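Side-chain contacts in 6-phosphogluconolactonase (PDB 6VYE), which probably catalyses the hydrolysis of 6-phosphogluconolactone to 6-phosphogluconate, the second step of the pentose phosphate pathway, in the parasite Trypanosoma cruzi: residues 29-34 and 256-261; 81-86 and 174-179; 193-198 and 203-208; 234-239 and 245-250. All coordinates share one frame; numbering follows the deposited sequence.

Contacts 1, 2 and 3 reach one mixed sheet, with its parallel strands at one side and an antiparallel extension at the other. Contact 1 joins residues near the two ends of the chain and closes a long loop; contacts 2, 3 and 4 follow one another within it. Contacts 2 and 3, on neighbouring strands 77-85 and 206-209, have centres about 7 Å apart and together shape a phosphate site consistent with substrate binding; contacts 1 and 4 lie apart from it. Contact 3 lies about 27 Å from contact 1, centre to centre. Contact 4 touches contact 1 through Phe-259 and contact 2 through Ile-177 and His-179, so residues 245-250 join the loop beside the phosphate to helix 230-237.

Contact 1 (29-34 and 256-261); sequences CKKIVE and DVTFIL
On the parallel side of the Rossmann-like sheet, helix 24-38 meets strand 256-262 through one lysine, Lys-31, which reaches toward Thr-258 and Asp-256. Its CG stands opposite the backbone N (chi1 -173°), and bends at chi2 (47°) and chi3 turn the chain obliquely across Thr-258 toward Asp-256. The methylene CE, not the ammonium nitrogen, makes the close approach, 3.2 Å from Thr-258 OG1. Lys-31 NZ instead donates to a water at 2.7 Å, and this water donates to Asp-256 OD2 at 2.8 Å. Thr-258 OG1 is the third partner of the water, at 2.7 Å, so a single molecule ties the helix to two strand residues. Strand 256-262 lies in the sheet between strands 14-18 and 219-224, and helix 24-38 belongs to the crossover leading from strand 14-18 to the parallel strand 46-50. Any direct attraction between the charges is probably weaker, Lys-31 NZ being 4.2 Å from Asp-256 OD1, beyond a salt bridge. That second carboxylate oxygen is bonded to His-219 ND1, which gives each oxygen of Asp-256 its own partner. Further along the strand, Ile-260 points toward the helix and packs on Ile-221 and Leu-223, while Lys-31 also touches Ile-221.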
loop_
_atom_site.group_PDB
_atom_site.type_symbol
_atom_site.label_atom_id
_atom_site.label_comp_id
_atom_site.label_asym_id
_atom_site.label_seq_id
_atom_site.Cartn_x
_atom_site.Cartn_y
_atom_site.Cartn_z
ATOM N N CYS A 29 -5.555 -12.614 0.655
ATOM C CA CYS A 29 -6.313 -13.039 -0.534
ATOM C C CYS A 29 -7.802 -13.195 -0.198
ATOM O O CYS A 29 -8.651 -12.637 -0.951
ATOM C CB CYS A 29 -5.729 -14.341 -1.055
ATOM S SG CYS A 29 -6.510 -14.848 -2.603
ATOM N N LYS A 30 -8.131 -13.835 0.921
ATOM C CA LYS A 30 -9.541 -14.082 1.338
ATOM C C LYS A 30 -10.217 -12.725 1.582
ATOM O O LYS A 30 -11.353 -12.500 1.094
ATOM C CB LYS A 30 -9.605 -14.948 2.603
ATOM C CG LYS A 30 -11.008 -15.298 3.089
ATOM C CD LYS A 30 -11.044 -16.319 4.211
ATOM C CE LYS A 30 -12.450 -16.749 4.591
ATOM N NZ LYS A 30 -12.475 -17.652 5.772
ATOM N N LYS A 31 -9.536 -11.848 2.319
ATOM C CA LYS A 31 -10.041 -10.487 2.629
ATOM C C LYS A 31 -10.312 -9.743 1.308
ATOM O O LYS A 31 -11.401 -9.183 1.187
ATOM C CB LYS A 31 -9.051 -9.728 3.522
ATOM C CG LYS A 31 -9.568 -8.383 4.026
ATOM C CD LYS A 31 -10.976 -8.476 4.579
ATOM C CE LYS A 31 -11.234 -7.598 5.772
ATOM N NZ LYS A 31 -12.608 -7.819 6.274
ATOM N N ILE A 32 -9.332 -9.685 0.394
ATOM C CA ILE A 32 -9.505 -8.958 -0.898
ATOM C C ILE A 32 -10.715 -9.508 -1.663
ATOM O O ILE A 32 -11.569 -8.708 -2.088
ATOM C CB ILE A 32 -8.218 -8.960 -1.746
ATOM C CG1 ILE A 32 -7.122 -8.103 -1.117
ATOM C CG2 ILE A 32 -8.504 -8.512 -3.176
ATOM C CD1 ILE A 32 -5.727 -8.521 -1.537
ATOM N N VAL A 33 -10.831 -10.817 -1.781
ATOM C CA VAL A 33 -11.952 -11.482 -2.511
ATOM C C VAL A 33 -13.273 -11.159 -1.812
ATOM O O VAL A 33 -14.204 -10.825 -2.524
ATOM C CB VAL A 33 -11.717 -12.989 -2.692
ATOM C CG1 VAL A 33 -12.948 -13.723 -3.221
ATOM C CG2 VAL A 33 -10.531 -13.232 -3.611
ATOM N N GLU A 34 -13.336 -11.212 -0.489
ATOM C CA GLU A 34 -14.539 -10.840 0.295
ATOM C C GLU A 34 -14.952 -9.404 -0.032
ATOM O O GLU A 34 -16.172 -9.167 -0.171
ATOM C CB GLU A 34 -14.268 -10.893 1.804
ATOM C CG GLU A 34 -14.543 -12.241 2.426
ATOM C CD GLU A 34 -13.981 -12.435 3.827
ATOM O OE1 GLU A 34 -13.443 -11.444 4.430
ATOM O OE2 GLU A 34 -14.043 -13.584 4.298
ATOM N N ASP A 256 -12.411 0.717 6.700
ATOM C CA ASP A 256 -12.344 -0.600 7.373
ATOM C C ASP A 256 -10.880 -1.066 7.356
ATOM O O ASP A 256 -10.372 -1.371 6.245
ATOM C CB ASP A 256 -13.314 -1.590 6.706
ATOM C CG ASP A 256 -12.906 -3.049 6.848
ATOM O OD1 ASP A 256 -12.568 -3.677 5.812
ATOM O OD2 ASP A 256 -12.839 -3.528 7.989
ATOM N N VAL A 257 -10.253 -1.154 8.539
ATOM C CA VAL A 257 -8.806 -1.463 8.706
ATOM C C VAL A 257 -8.648 -2.892 9.193
ATOM O O VAL A 257 -9.228 -3.220 10.224
ATOM C CB VAL A 257 -8.104 -0.481 9.668
ATOM C CG1 VAL A 257 -6.640 -0.845 9.875
ATOM C CG2 VAL A 257 -8.208 0.933 9.149
ATOM N N THR A 258 -7.845 -3.684 8.486
ATOM C CA THR A 258 -7.481 -5.076 8.869
ATOM C C THR A 258 -5.968 -5.170 8.968
ATOM O O THR A 258 -5.322 -4.823 7.990
ATOM C CB THR A 258 -7.995 -6.118 7.869
ATOM O OG1 THR A 258 -9.376 -5.836 7.650
ATOM C CG2 THR A 258 -7.869 -7.548 8.350
ATOM N N PHE A 259 -5.461 -5.568 10.142
ATOM C CA PHE A 259 -4.043 -5.944 10.383
ATOM C C PHE A 259 -3.964 -7.476 10.362
ATOM O O PHE A 259 -4.714 -8.158 11.108
ATOM C CB PHE A 259 -3.523 -5.383 11.715
ATOM C CG PHE A 259 -3.233 -3.902 11.768
ATOM C CD1 PHE A 259 -2.537 -3.374 12.843
ATOM C CD2 PHE A 259 -3.716 -3.026 10.811
ATOM C CE1 PHE A 259 -2.283 -2.019 12.936
ATOM C CE2 PHE A 259 -3.431 -1.670 10.885
ATOM C CZ PHE A 259 -2.708 -1.166 11.942
ATOM N N ILE A 260 -3.137 -8.011 9.468
ATOM C CA ILE A 260 -2.911 -9.470 9.318
ATOM C C ILE A 260 -1.482 -9.717 9.796
ATOM O O ILE A 260 -0.533 -9.172 9.204
ATOM C CB ILE A 260 -3.216 -9.921 7.866
ATOM C CG1 ILE A 260 -4.591 -9.427 7.406
ATOM C CG2 ILE A 260 -3.060 -11.429 7.693
ATOM C CD1 ILE A 260 -4.969 -9.889 5.993
ATOM N N LEU A 261 -1.350 -10.453 10.894
ATOM C CA LEU A 261 -0.089 -10.617 11.658
ATOM C C LEU A 261 0.296 -12.099 11.773
ATOM O O LEU A 261 -0.606 -12.976 11.740
ATOM C CB LEU A 261 -0.323 -10.028 13.048
ATOM C CG LEU A 261 -0.910 -8.623 13.075
ATOM C CD1 LEU A 261 -1.097 -8.166 14.511
ATOM C CD2 LEU A 261 -0.000 -7.652 12.333
HETATM O O HOH W 1 -11.931 -6.150 8.352
#

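Contact 2 (81-86 and 174-179); sequences FGDERL and TASIFH. With PO4 (phosphate ion), chain D.
Two first torsions bring Asp-83 and Ser-176 together: the aspartate CG sits between its backbone N and carbonyl carbon (chi1 70°), and the serine OG lies beside its own backbone N (chi1 -78°). Ser-176 OG then donates to Asp-83 OD2 at 2.7 Å, on the anti lone pair of that oxygen, which faces away from the other carboxylate oxygen. The same hydroxyl is bonded to Arg-206 NH1, so the serine relays between a carboxylate and a guanidinium. Asp-83 OD2 also comes within 3.2 Å of Ala-175 O, a meeting of two acceptors without a hydrogen bond. The aspartate lies at the end of strand 77-85, whereas residues 174-179 belong to the loop between strands 163-167 and 191-194; the loop is further fixed by Ser-176 N, bonded to Thr-208 OG1. Ala-175 CB packs 4.0 Å from Gly-82 O. Beyond the pair sits a phosphate ion, probably picked up during crystallisation, in a position consistent with binding of the substrate's phosphate. Arg-85, bent at chi2 (78°), sends NH2 to the phosphate O4 at 3.0 Å, and His-173 and Arg-206 complete the grip. Arg-85 N is itself bonded to Glu-84 OE1 at 2.9 Å.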
loop_
_atom_site.group_PDB
_atom_site.type_symbol
_atom_site.label_atom_id
_atom_site.label_comp_id
_atom_site.label_asym_id
_atom_site.label_seq_id
_atom_site.Cartn_x
_atom_site.Cartn_y
_atom_site.Cartn_z
ATOM N N PHE A 81 -0.395 1.285 -7.762
ATOM C CA PHE A 81 0.749 1.034 -6.856
ATOM C C PHE A 81 0.728 2.072 -5.749
ATOM O O PHE A 81 0.549 3.260 -6.062
ATOM C CB PHE A 81 2.048 1.006 -7.654
ATOM C CG PHE A 81 2.101 -0.185 -8.565
ATOM C CD1 PHE A 81 2.676 -1.371 -8.136
ATOM C CD2 PHE A 81 1.452 -0.148 -9.789
ATOM C CE1 PHE A 81 2.682 -2.480 -8.965
ATOM C CE2 PHE A 81 1.415 -1.279 -10.594
ATOM C CZ PHE A 81 2.053 -2.435 -10.185
ATOM N N GLY A 82 0.831 1.594 -4.510
ATOM C CA GLY A 82 0.944 2.462 -3.328
ATOM C C GLY A 82 2.276 3.182 -3.343
ATOM O O GLY A 82 2.368 4.241 -2.787
ATOM N N ASP A 83 3.291 2.538 -3.907
ATOM C CA ASP A 83 4.610 3.147 -4.168
ATOM C C ASP A 83 5.303 2.402 -5.310
ATOM O O ASP A 83 4.893 1.259 -5.694
ATOM C CB ASP A 83 5.483 3.201 -2.904
ATOM C CG ASP A 83 5.983 1.864 -2.414
ATOM O OD1 ASP A 83 5.288 0.842 -2.659
ATOM O OD2 ASP A 83 7.064 1.858 -1.767
ATOM N N GLU A 84 6.332 3.065 -5.820
ATOM C CA GLU A 84 7.195 2.540 -6.892
ATOM C C GLU A 84 8.580 3.161 -6.730
ATOM O O GLU A 84 8.646 4.373 -6.479
ATOM C CB GLU A 84 6.623 2.883 -8.270
ATOM C CG GLU A 84 7.404 2.226 -9.398
ATOM C CD GLU A 84 7.523 0.707 -9.259
ATOM O OE1 GLU A 84 8.367 0.233 -8.417
ATOM O OE2 GLU A 84 6.769 0.003 -9.959
ATOM N N ARG A 85 9.610 2.349 -6.932
ATOM C CA ARG A 85 11.027 2.770 -7.031
ATOM C C ARG A 85 11.242 3.364 -8.417
ATOM O O ARG A 85 10.745 2.768 -9.388
ATOM C CB ARG A 85 11.945 1.578 -6.785
ATOM C CG ARG A 85 11.938 1.129 -5.335
ATOM C CD ARG A 85 10.703 0.321 -4.977
ATOM N NE ARG A 85 10.904 -0.383 -3.719
ATOM C CZ ARG A 85 11.637 -1.485 -3.567
ATOM N NH1 ARG A 85 12.244 -2.058 -4.599
ATOM N NH2 ARG A 85 11.765 -2.007 -2.369
ATOM N N LEU A 86 11.905 4.512 -8.499
ATOM C CA LEU A 86 12.276 5.144 -9.789
ATOM C C LEU A 86 13.525 4.435 -10.298
ATOM O O LEU A 86 14.647 4.965 -10.178
ATOM C CB LEU A 86 12.422 6.652 -9.596
ATOM C CG LEU A 86 11.063 7.331 -9.452
ATOM C CD1 LEU A 86 11.143 8.688 -8.758
ATOM C CD2 LEU A 86 10.407 7.450 -10.818
ATOM N N THR A 174 5.634 2.661 6.005
ATOM C CA THR A 174 4.707 1.944 5.108
ATOM C C THR A 174 4.688 2.709 3.792
ATOM O O THR A 174 5.079 3.897 3.795
ATOM C CB THR A 174 3.360 1.696 5.789
ATOM O OG1 THR A 174 2.702 0.801 4.900
ATOM C CG2 THR A 174 2.513 2.928 5.962
ATOM N N ALA A 175 4.291 2.028 2.711
ATOM C CA ALA A 175 4.470 2.460 1.311
ATOM C C ALA A 175 5.919 2.916 1.157
ATOM O O ALA A 175 6.799 2.075 1.426
ATOM C CB ALA A 175 3.443 3.491 0.946
ATOM N N SER A 176 6.171 4.139 0.704
ATOM C CA SER A 176 7.488 4.809 0.841
ATOM C C SER A 176 7.292 6.110 1.640
ATOM O O SER A 176 7.933 7.152 1.334
ATOM C CB SER A 176 8.186 4.987 -0.499
ATOM O OG SER A 176 8.789 3.753 -0.914
ATOM N N ILE A 177 6.453 6.035 2.671
ATOM C CA ILE A 177 6.280 7.146 3.644
ATOM C C ILE A 177 7.313 6.953 4.775
ATOM O O ILE A 177 7.103 6.110 5.626
ATOM C CB ILE A 177 4.824 7.239 4.138
ATOM C CG1 ILE A 177 3.823 7.310 2.981
ATOM C CG2 ILE A 177 4.671 8.447 5.050
ATOM C CD1 ILE A 177 2.384 7.088 3.414
ATOM N N PHE A 178 8.384 7.757 4.757
ATOM C CA PHE A 178 9.507 7.764 5.723
ATOM C C PHE A 178 9.463 9.056 6.536
ATOM O O PHE A 178 9.115 10.128 5.998
ATOM C CB PHE A 178 10.827 7.625 4.947
ATOM C CG PHE A 178 11.035 6.290 4.247
ATOM C CD1 PHE A 178 10.757 6.138 2.897
ATOM C CD2 PHE A 178 11.561 5.196 4.926
ATOM C CE1 PHE A 178 10.960 4.926 2.241
ATOM C CE2 PHE A 178 11.742 3.978 4.282
ATOM C CZ PHE A 178 11.450 3.845 2.932
ATOM N N HIS A 179 9.831 8.974 7.806
ATOM C CA HIS A 179 10.160 10.173 8.591
ATOM C C HIS A 179 11.236 10.911 7.805
ATOM O O HIS A 179 12.195 10.249 7.375
ATOM C CB HIS A 179 10.657 9.810 9.993
ATOM C CG HIS A 179 9.568 9.555 10.970
ATOM N ND1 HIS A 179 9.686 8.609 11.963
ATOM C CD2 HIS A 179 8.344 10.088 11.089
ATOM C CE1 HIS A 179 8.598 8.616 12.698
ATOM N NE2 HIS A 179 7.747 9.503 12.174
HETATM P P PO4 D . 11.079 -0.534 1.225
HETATM O O1 PO4 D . 9.965 0.550 1.153
HETATM O O2 PO4 D . 10.458 -1.893 1.163
HETATM O O3 PO4 D . 11.834 -0.460 2.531
HETATM O O4 PO4 D . 12.054 -0.296 0.078
#

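Contact 3 (193-198 and 203-208); sequences VGFPSP and KVWRVT. With PO4 (phosphate ion), chain D.
Arg-206 begins beside Gly-194, its CB 3.6 Å from the Gly-194 O that also accepts the arginine's backbone N-H. The chain bends at chi2 (105°), which leaves Arg-206 CD 3.6 Å from Gly-194 O and carries the rest across Pro-196 at about a right angle. Arg-206 NE makes a weak bond to Val-204 O at 3.1 Å, while CB of Pro-196 lies over one face of the guanidinium. At the tip, the phosphate meets the edge of the group: Arg-206 NH1 donates to the phosphate O1 at 2.9 Å and Arg-206 NH2 to the phosphate O4 at 2.6 Å, and NH2 is also bonded to Pro-202 O. Beyond the paired strands, Phe-195 turns the edge of its ring to the indole face of Trp-205 in a T-shaped stack, planes at 67°, and Phe-195 CB adds a CH-pi contact 3.9 Å from the centroid of the six-membered ring of Trp-205. Lys-203 NZ closes the turn on Pro-198 O at 2.7 Å, from above the carbonyl plane. The whole is an antiparallel hairpin at the border of the sheet: strand 206-209 pairs with strand 77-85, strand 191-194 is outermost, and Val-193, Val-207 and Trp-205 face helix 128-146.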
loop_
_atom_site.group_PDB
_atom_site.type_symbol
_atom_site.label_atom_id
_atom_site.label_comp_id
_atom_site.label_asym_id
_atom_site.label_seq_id
_atom_site.Cartn_x
_atom_site.Cartn_y
_atom_site.Cartn_z
ATOM N N VAL A 193 6.565 11.896 -2.612
ATOM C CA VAL A 193 7.860 11.225 -2.908
ATOM C C VAL A 193 8.540 10.929 -1.580
ATOM O O VAL A 193 8.174 11.524 -0.563
ATOM C CB VAL A 193 8.741 12.085 -3.828
ATOM C CG1 VAL A 193 8.076 12.364 -5.163
ATOM C CG2 VAL A 193 9.143 13.387 -3.165
ATOM N N GLY A 194 9.487 10.013 -1.611
ATOM C CA GLY A 194 10.255 9.652 -0.429
ATOM C C GLY A 194 11.539 9.003 -0.852
ATOM O O GLY A 194 11.557 8.314 -1.918
ATOM N N PHE A 195 12.592 9.291 -0.093
ATOM C CA PHE A 195 13.900 8.610 -0.179
ATOM C C PHE A 195 14.055 7.799 1.101
ATOM O O PHE A 195 13.689 8.256 2.176
ATOM C CB PHE A 195 14.999 9.649 -0.455
ATOM C CG PHE A 195 16.291 9.033 -0.917
ATOM C CD1 PHE A 195 16.545 8.847 -2.269
ATOM C CD2 PHE A 195 17.217 8.554 0.003
ATOM C CE1 PHE A 195 17.724 8.244 -2.691
ATOM C CE2 PHE A 195 18.392 7.956 -0.423
ATOM C CZ PHE A 195 18.642 7.796 -1.765
ATOM N N PRO A 196 14.593 6.562 1.050
ATOM C CA PRO A 196 14.664 5.734 2.243
ATOM C C PRO A 196 15.632 6.328 3.270
ATOM O O PRO A 196 16.537 7.084 2.903
ATOM C CB PRO A 196 15.123 4.374 1.705
ATOM C CG PRO A 196 15.839 4.711 0.429
ATOM C CD PRO A 196 15.085 5.871 -0.150
ATOM N N SER A 197 15.347 6.039 4.540
ATOM C CA SER A 197 16.183 6.407 5.711
ATOM C C SER A 197 17.447 5.542 5.704
ATOM O O SER A 197 17.452 4.470 5.092
ATOM C CB SER A 197 15.359 6.271 6.974
ATOM O OG SER A 197 14.350 7.283 7.017
ATOM N N PRO A 198 18.544 5.977 6.376
ATOM C CA PRO A 198 19.826 5.265 6.391
ATOM C C PRO A 198 19.828 3.732 6.443
ATOM O O PRO A 198 20.558 3.150 5.680
ATOM C CB PRO A 198 20.468 5.815 7.674
ATOM C CG PRO A 198 20.053 7.261 7.656
ATOM C CD PRO A 198 18.615 7.221 7.165
ATOM N N LYS A 203 18.436 2.316 -2.172
ATOM C CA LYS A 203 18.694 3.770 -2.095
ATOM C C LYS A 203 18.299 4.424 -3.410
ATOM O O LYS A 203 19.188 4.909 -4.137
ATOM C CB LYS A 203 20.175 4.016 -1.797
ATOM C CG LYS A 203 20.646 3.380 -0.507
ATOM C CD LYS A 203 19.870 3.829 0.689
ATOM C CE LYS A 203 20.540 3.425 1.986
ATOM N NZ LYS A 203 19.776 3.912 3.160
ATOM N N VAL A 204 17.000 4.431 -3.686
ATOM C CA VAL A 204 16.394 5.072 -4.880
ATOM C C VAL A 204 15.207 5.915 -4.413
ATOM O O VAL A 204 14.574 5.579 -3.374
ATOM C CB VAL A 204 15.985 4.022 -5.931
ATOM C CG1 VAL A 204 17.203 3.310 -6.512
ATOM C CG2 VAL A 204 14.994 3.006 -5.370
ATOM N N TRP A 205 14.943 6.985 -5.148
ATOM C CA TRP A 205 13.752 7.830 -4.980
ATOM C C TRP A 205 12.505 6.964 -5.195
ATOM O O TRP A 205 12.568 5.994 -6.019
ATOM C CB TRP A 205 13.833 9.005 -5.946
ATOM C CG TRP A 205 14.626 10.144 -5.382
ATOM C CD1 TRP A 205 15.899 10.517 -5.701
ATOM C CD2 TRP A 205 14.177 11.057 -4.371
ATOM N NE1 TRP A 205 16.272 11.598 -4.948
ATOM C CE2 TRP A 205 15.239 11.958 -4.129
ATOM C CE3 TRP A 205 12.994 11.197 -3.643
ATOM C CZ2 TRP A 205 15.151 12.979 -3.183
ATOM C CZ3 TRP A 205 12.906 12.205 -2.708
ATOM C CH2 TRP A 205 13.969 13.082 -2.481
ATOM N N ARG A 206 11.423 7.264 -4.483
ATOM C CA ARG A 206 10.148 6.540 -4.673
ATOM C C ARG A 206 9.030 7.552 -4.830
ATOM O O ARG A 206 9.157 8.696 -4.304
ATOM C CB ARG A 206 9.843 5.613 -3.508
ATOM C CG ARG A 206 10.854 4.482 -3.371
ATOM C CD ARG A 206 11.760 4.755 -2.223
ATOM N NE ARG A 206 12.638 3.643 -1.950
ATOM C CZ ARG A 206 12.386 2.648 -1.128
ATOM N NH1 ARG A 206 11.208 2.541 -0.544
ATOM N NH2 ARG A 206 13.301 1.705 -0.941
ATOM N N VAL A 207 8.045 7.164 -5.633
ATOM C CA VAL A 207 6.734 7.852 -5.698
ATOM C C VAL A 207 5.859 7.048 -4.742
ATOM O O VAL A 207 6.039 5.833 -4.721
ATOM C CB VAL A 207 6.198 7.867 -7.143
ATOM C CG1 VAL A 207 4.801 8.450 -7.216
ATOM C CG2 VAL A 207 7.155 8.623 -8.054
ATOM N N THR A 208 5.021 7.705 -3.951
ATOM C CA THR A 208 4.239 7.056 -2.884
ATOM C C THR A 208 2.906 7.778 -2.756
ATOM O O THR A 208 2.859 9.017 -2.939
ATOM C CB THR A 208 5.010 6.998 -1.543
ATOM O OG1 THR A 208 4.236 6.276 -0.588
ATOM C CG2 THR A 208 5.345 8.352 -0.955
HETATM P P PO4 D . 11.079 -0.534 1.225
HETATM O O1 PO4 D . 9.965 0.550 1.153
HETATM O O2 PO4 D . 10.458 -1.893 1.163
HETATM O O3 PO4 D . 11.834 -0.460 2.531
HETATM O O4 PO4 D . 12.054 -0.296 0.078
#

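Contact 4 (234-239 and 245-250); sequences NGIIAD and PVSRFL
This is a mixed contact, polar at Arg-248 and apolar at Ile-236, in the connection between helix 230-237 and strand 256-262. Arg-248, in the 3-10 segment 246-250, takes one carbonyl from the last turn of the helix and two from the residues after it. Its CG is opposite the backbone N (chi1 -175°), and after one bend at chi2 (71°) the chain runs extended to the helix end. Arg-248 NH1 donates twice, to Gly-235 O at 2.9 Å and to Ala-238 O at 2.7 Å. The second bond is nearly straight, 163° at the hydrogen, and points along the carbonyl direction of Ala-238; Gly-235 O is approached from above its carbonyl plane. Both acceptors lie at the guanidinium edge, and Arg-248 NH2 adds Asp-239 O at 2.9 Å. Alongside, the bare backbone of Gly-235 lets the Pro-245 ring settle close, Pro-245 CD being 3.7 Å from Gly-235 C. Ile-236 follows with its CG1 4.1 Å from Pro-245 CG, and its CD1 lies against Ser-247 OG at 3.2 Å, a hydroxyl bonded to Gly-172 O. Close to the Arg-248 guanidinium, Arg-251 bonds to Ile-236 O and forms a salt bridge with Asp-239 OD1. Three bonds along the guanidinium edge fix its rotation and position. Placing two cations at the carbonyl end of a helix probably suits its dipole, and Asp-239 would offset the repulsion between the neighbouring arginines.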
loop_
_atom_site.group_PDB
_atom_site.type_symbol
_atom_site.label_atom_id
_atom_site.label_comp_id
_atom_site.label_asym_id
_atom_site.label_seq_id
_atom_site.Cartn_x
_atom_site.Cartn_y
_atom_site.Cartn_z
ATOM N N ASN A 234 3.620 -2.108 17.985
ATOM C CA ASN A 234 3.106 -1.645 19.298
ATOM C C ASN A 234 2.952 -0.106 19.274
ATOM O O ASN A 234 2.044 0.413 19.917
ATOM C CB ASN A 234 3.993 -2.204 20.421
ATOM C CG ASN A 234 3.951 -3.729 20.565
ATOM O OD1 ASN A 234 3.006 -4.409 20.139
ATOM N ND2 ASN A 234 4.992 -4.303 21.155
ATOM N N GLY A 235 3.792 0.626 18.547
ATOM C CA GLY A 235 3.735 2.094 18.507
ATOM C C GLY A 235 2.579 2.593 17.661
ATOM O O GLY A 235 2.254 3.759 17.829
ATOM N N ILE A 236 1.974 1.743 16.806
ATOM C CA ILE A 236 0.699 2.072 16.095
ATOM C C ILE A 236 -0.479 1.764 17.030
ATOM O O ILE A 236 -1.418 2.603 17.138
ATOM C CB ILE A 236 0.538 1.332 14.751
ATOM C CG1 ILE A 236 1.750 1.476 13.839
ATOM C CG2 ILE A 236 -0.719 1.803 14.035
ATOM C CD1 ILE A 236 1.743 0.515 12.693
ATOM N N ILE A 237 -0.458 0.575 17.636
ATOM C CA ILE A 237 -1.648 -0.038 18.309
ATOM C C ILE A 237 -1.832 0.542 19.717
ATOM O O ILE A 237 -2.958 0.861 20.030
ATOM C CB ILE A 237 -1.531 -1.579 18.308
ATOM C CG1 ILE A 237 -1.828 -2.130 16.912
ATOM C CG2 ILE A 237 -2.454 -2.208 19.345
ATOM C CD1 ILE A 237 -1.541 -3.605 16.772
ATOM N N ALA A 238 -0.770 0.638 20.530
ATOM C CA ALA A 238 -0.810 1.221 21.898
ATOM C C ALA A 238 -1.289 2.685 21.839
ATOM O O ALA A 238 -0.903 3.438 20.907
ATOM C CB ALA A 238 0.537 1.116 22.558
ATOM N N ASP A 239 -2.143 3.078 22.774
ATOM C CA ASP A 239 -2.817 4.408 22.746
ATOM C C ASP A 239 -1.794 5.468 23.150
ATOM O O ASP A 239 -1.698 6.523 22.469
ATOM C CB ASP A 239 -4.078 4.375 23.617
ATOM C CG ASP A 239 -5.155 3.410 23.112
ATOM O OD1 ASP A 239 -5.186 3.106 21.891
ATOM O OD2 ASP A 239 -5.986 2.991 23.942
ATOM N N PRO A 245 6.333 5.120 15.402
ATOM C CA PRO A 245 6.817 5.056 14.025
ATOM C C PRO A 245 5.927 5.967 13.160
ATOM O O PRO A 245 4.864 6.351 13.617
ATOM C CB PRO A 245 6.638 3.567 13.673
ATOM C CG PRO A 245 5.393 3.170 14.471
ATOM C CD PRO A 245 5.430 4.013 15.737
ATOM N N VAL A 246 6.375 6.260 11.942
ATOM C CA VAL A 246 5.709 7.160 10.961
ATOM C C VAL A 246 4.341 6.594 10.584
ATOM O O VAL A 246 3.483 7.399 10.316
ATOM C CB VAL A 246 6.609 7.421 9.740
ATOM C CG1 VAL A 246 6.763 6.186 8.850
ATOM C CG2 VAL A 246 6.142 8.652 8.954
ATOM N N SER A 247 4.145 5.280 10.627
ATOM C CA SER A 247 2.863 4.578 10.342
ATOM C C SER A 247 1.815 4.729 11.479
ATOM O O SER A 247 0.694 4.178 11.352
ATOM C CB SER A 247 3.161 3.144 9.999
ATOM O OG SER A 247 3.740 2.496 11.140
ATOM N N ARG A 248 2.134 5.455 12.549
ATOM C CA ARG A 248 1.179 5.977 13.573
ATOM C C ARG A 248 -0.094 6.554 12.940
ATOM O O ARG A 248 -1.181 6.319 13.516
ATOM C CB ARG A 248 1.839 7.080 14.408
ATOM C CG ARG A 248 0.967 7.577 15.553
ATOM C CD ARG A 248 0.832 6.573 16.677
ATOM N NE ARG A 248 -0.001 7.115 17.762
ATOM C CZ ARG A 248 -0.403 6.438 18.826
ATOM N NH1 ARG A 248 0.021 5.206 19.033
ATOM N NH2 ARG A 248 -1.184 7.010 19.707
ATOM N N PHE A 249 -0.010 7.168 11.759
ATOM C CA PHE A 249 -1.147 7.846 11.073
ATOM C C PHE A 249 -2.262 6.832 10.764
ATOM O O PHE A 249 -3.387 7.260 10.694
ATOM C CB PHE A 249 -0.692 8.608 9.824
ATOM C CG PHE A 249 -0.337 7.743 8.643
ATOM C CD1 PHE A 249 -1.324 7.240 7.805
ATOM C CD2 PHE A 249 0.977 7.424 8.367
ATOM C CE1 PHE A 249 -0.999 6.430 6.728
ATOM C CE2 PHE A 249 1.306 6.634 7.273
ATOM C CZ PHE A 249 0.310 6.120 6.475
ATOM N N LEU A 250 -1.966 5.539 10.575
ATOM C CA LEU A 250 -3.005 4.516 10.248
ATOM C C LEU A 250 -4.126 4.532 11.298
ATOM O O LEU A 250 -5.230 4.042 10.983
ATOM C CB LEU A 250 -2.363 3.132 10.164
ATOM C CG LEU A 250 -1.376 2.918 9.008
ATOM C CD1 LEU A 250 -0.693 1.585 9.139
ATOM C CD2 LEU A 250 -2.061 3.013 7.637
#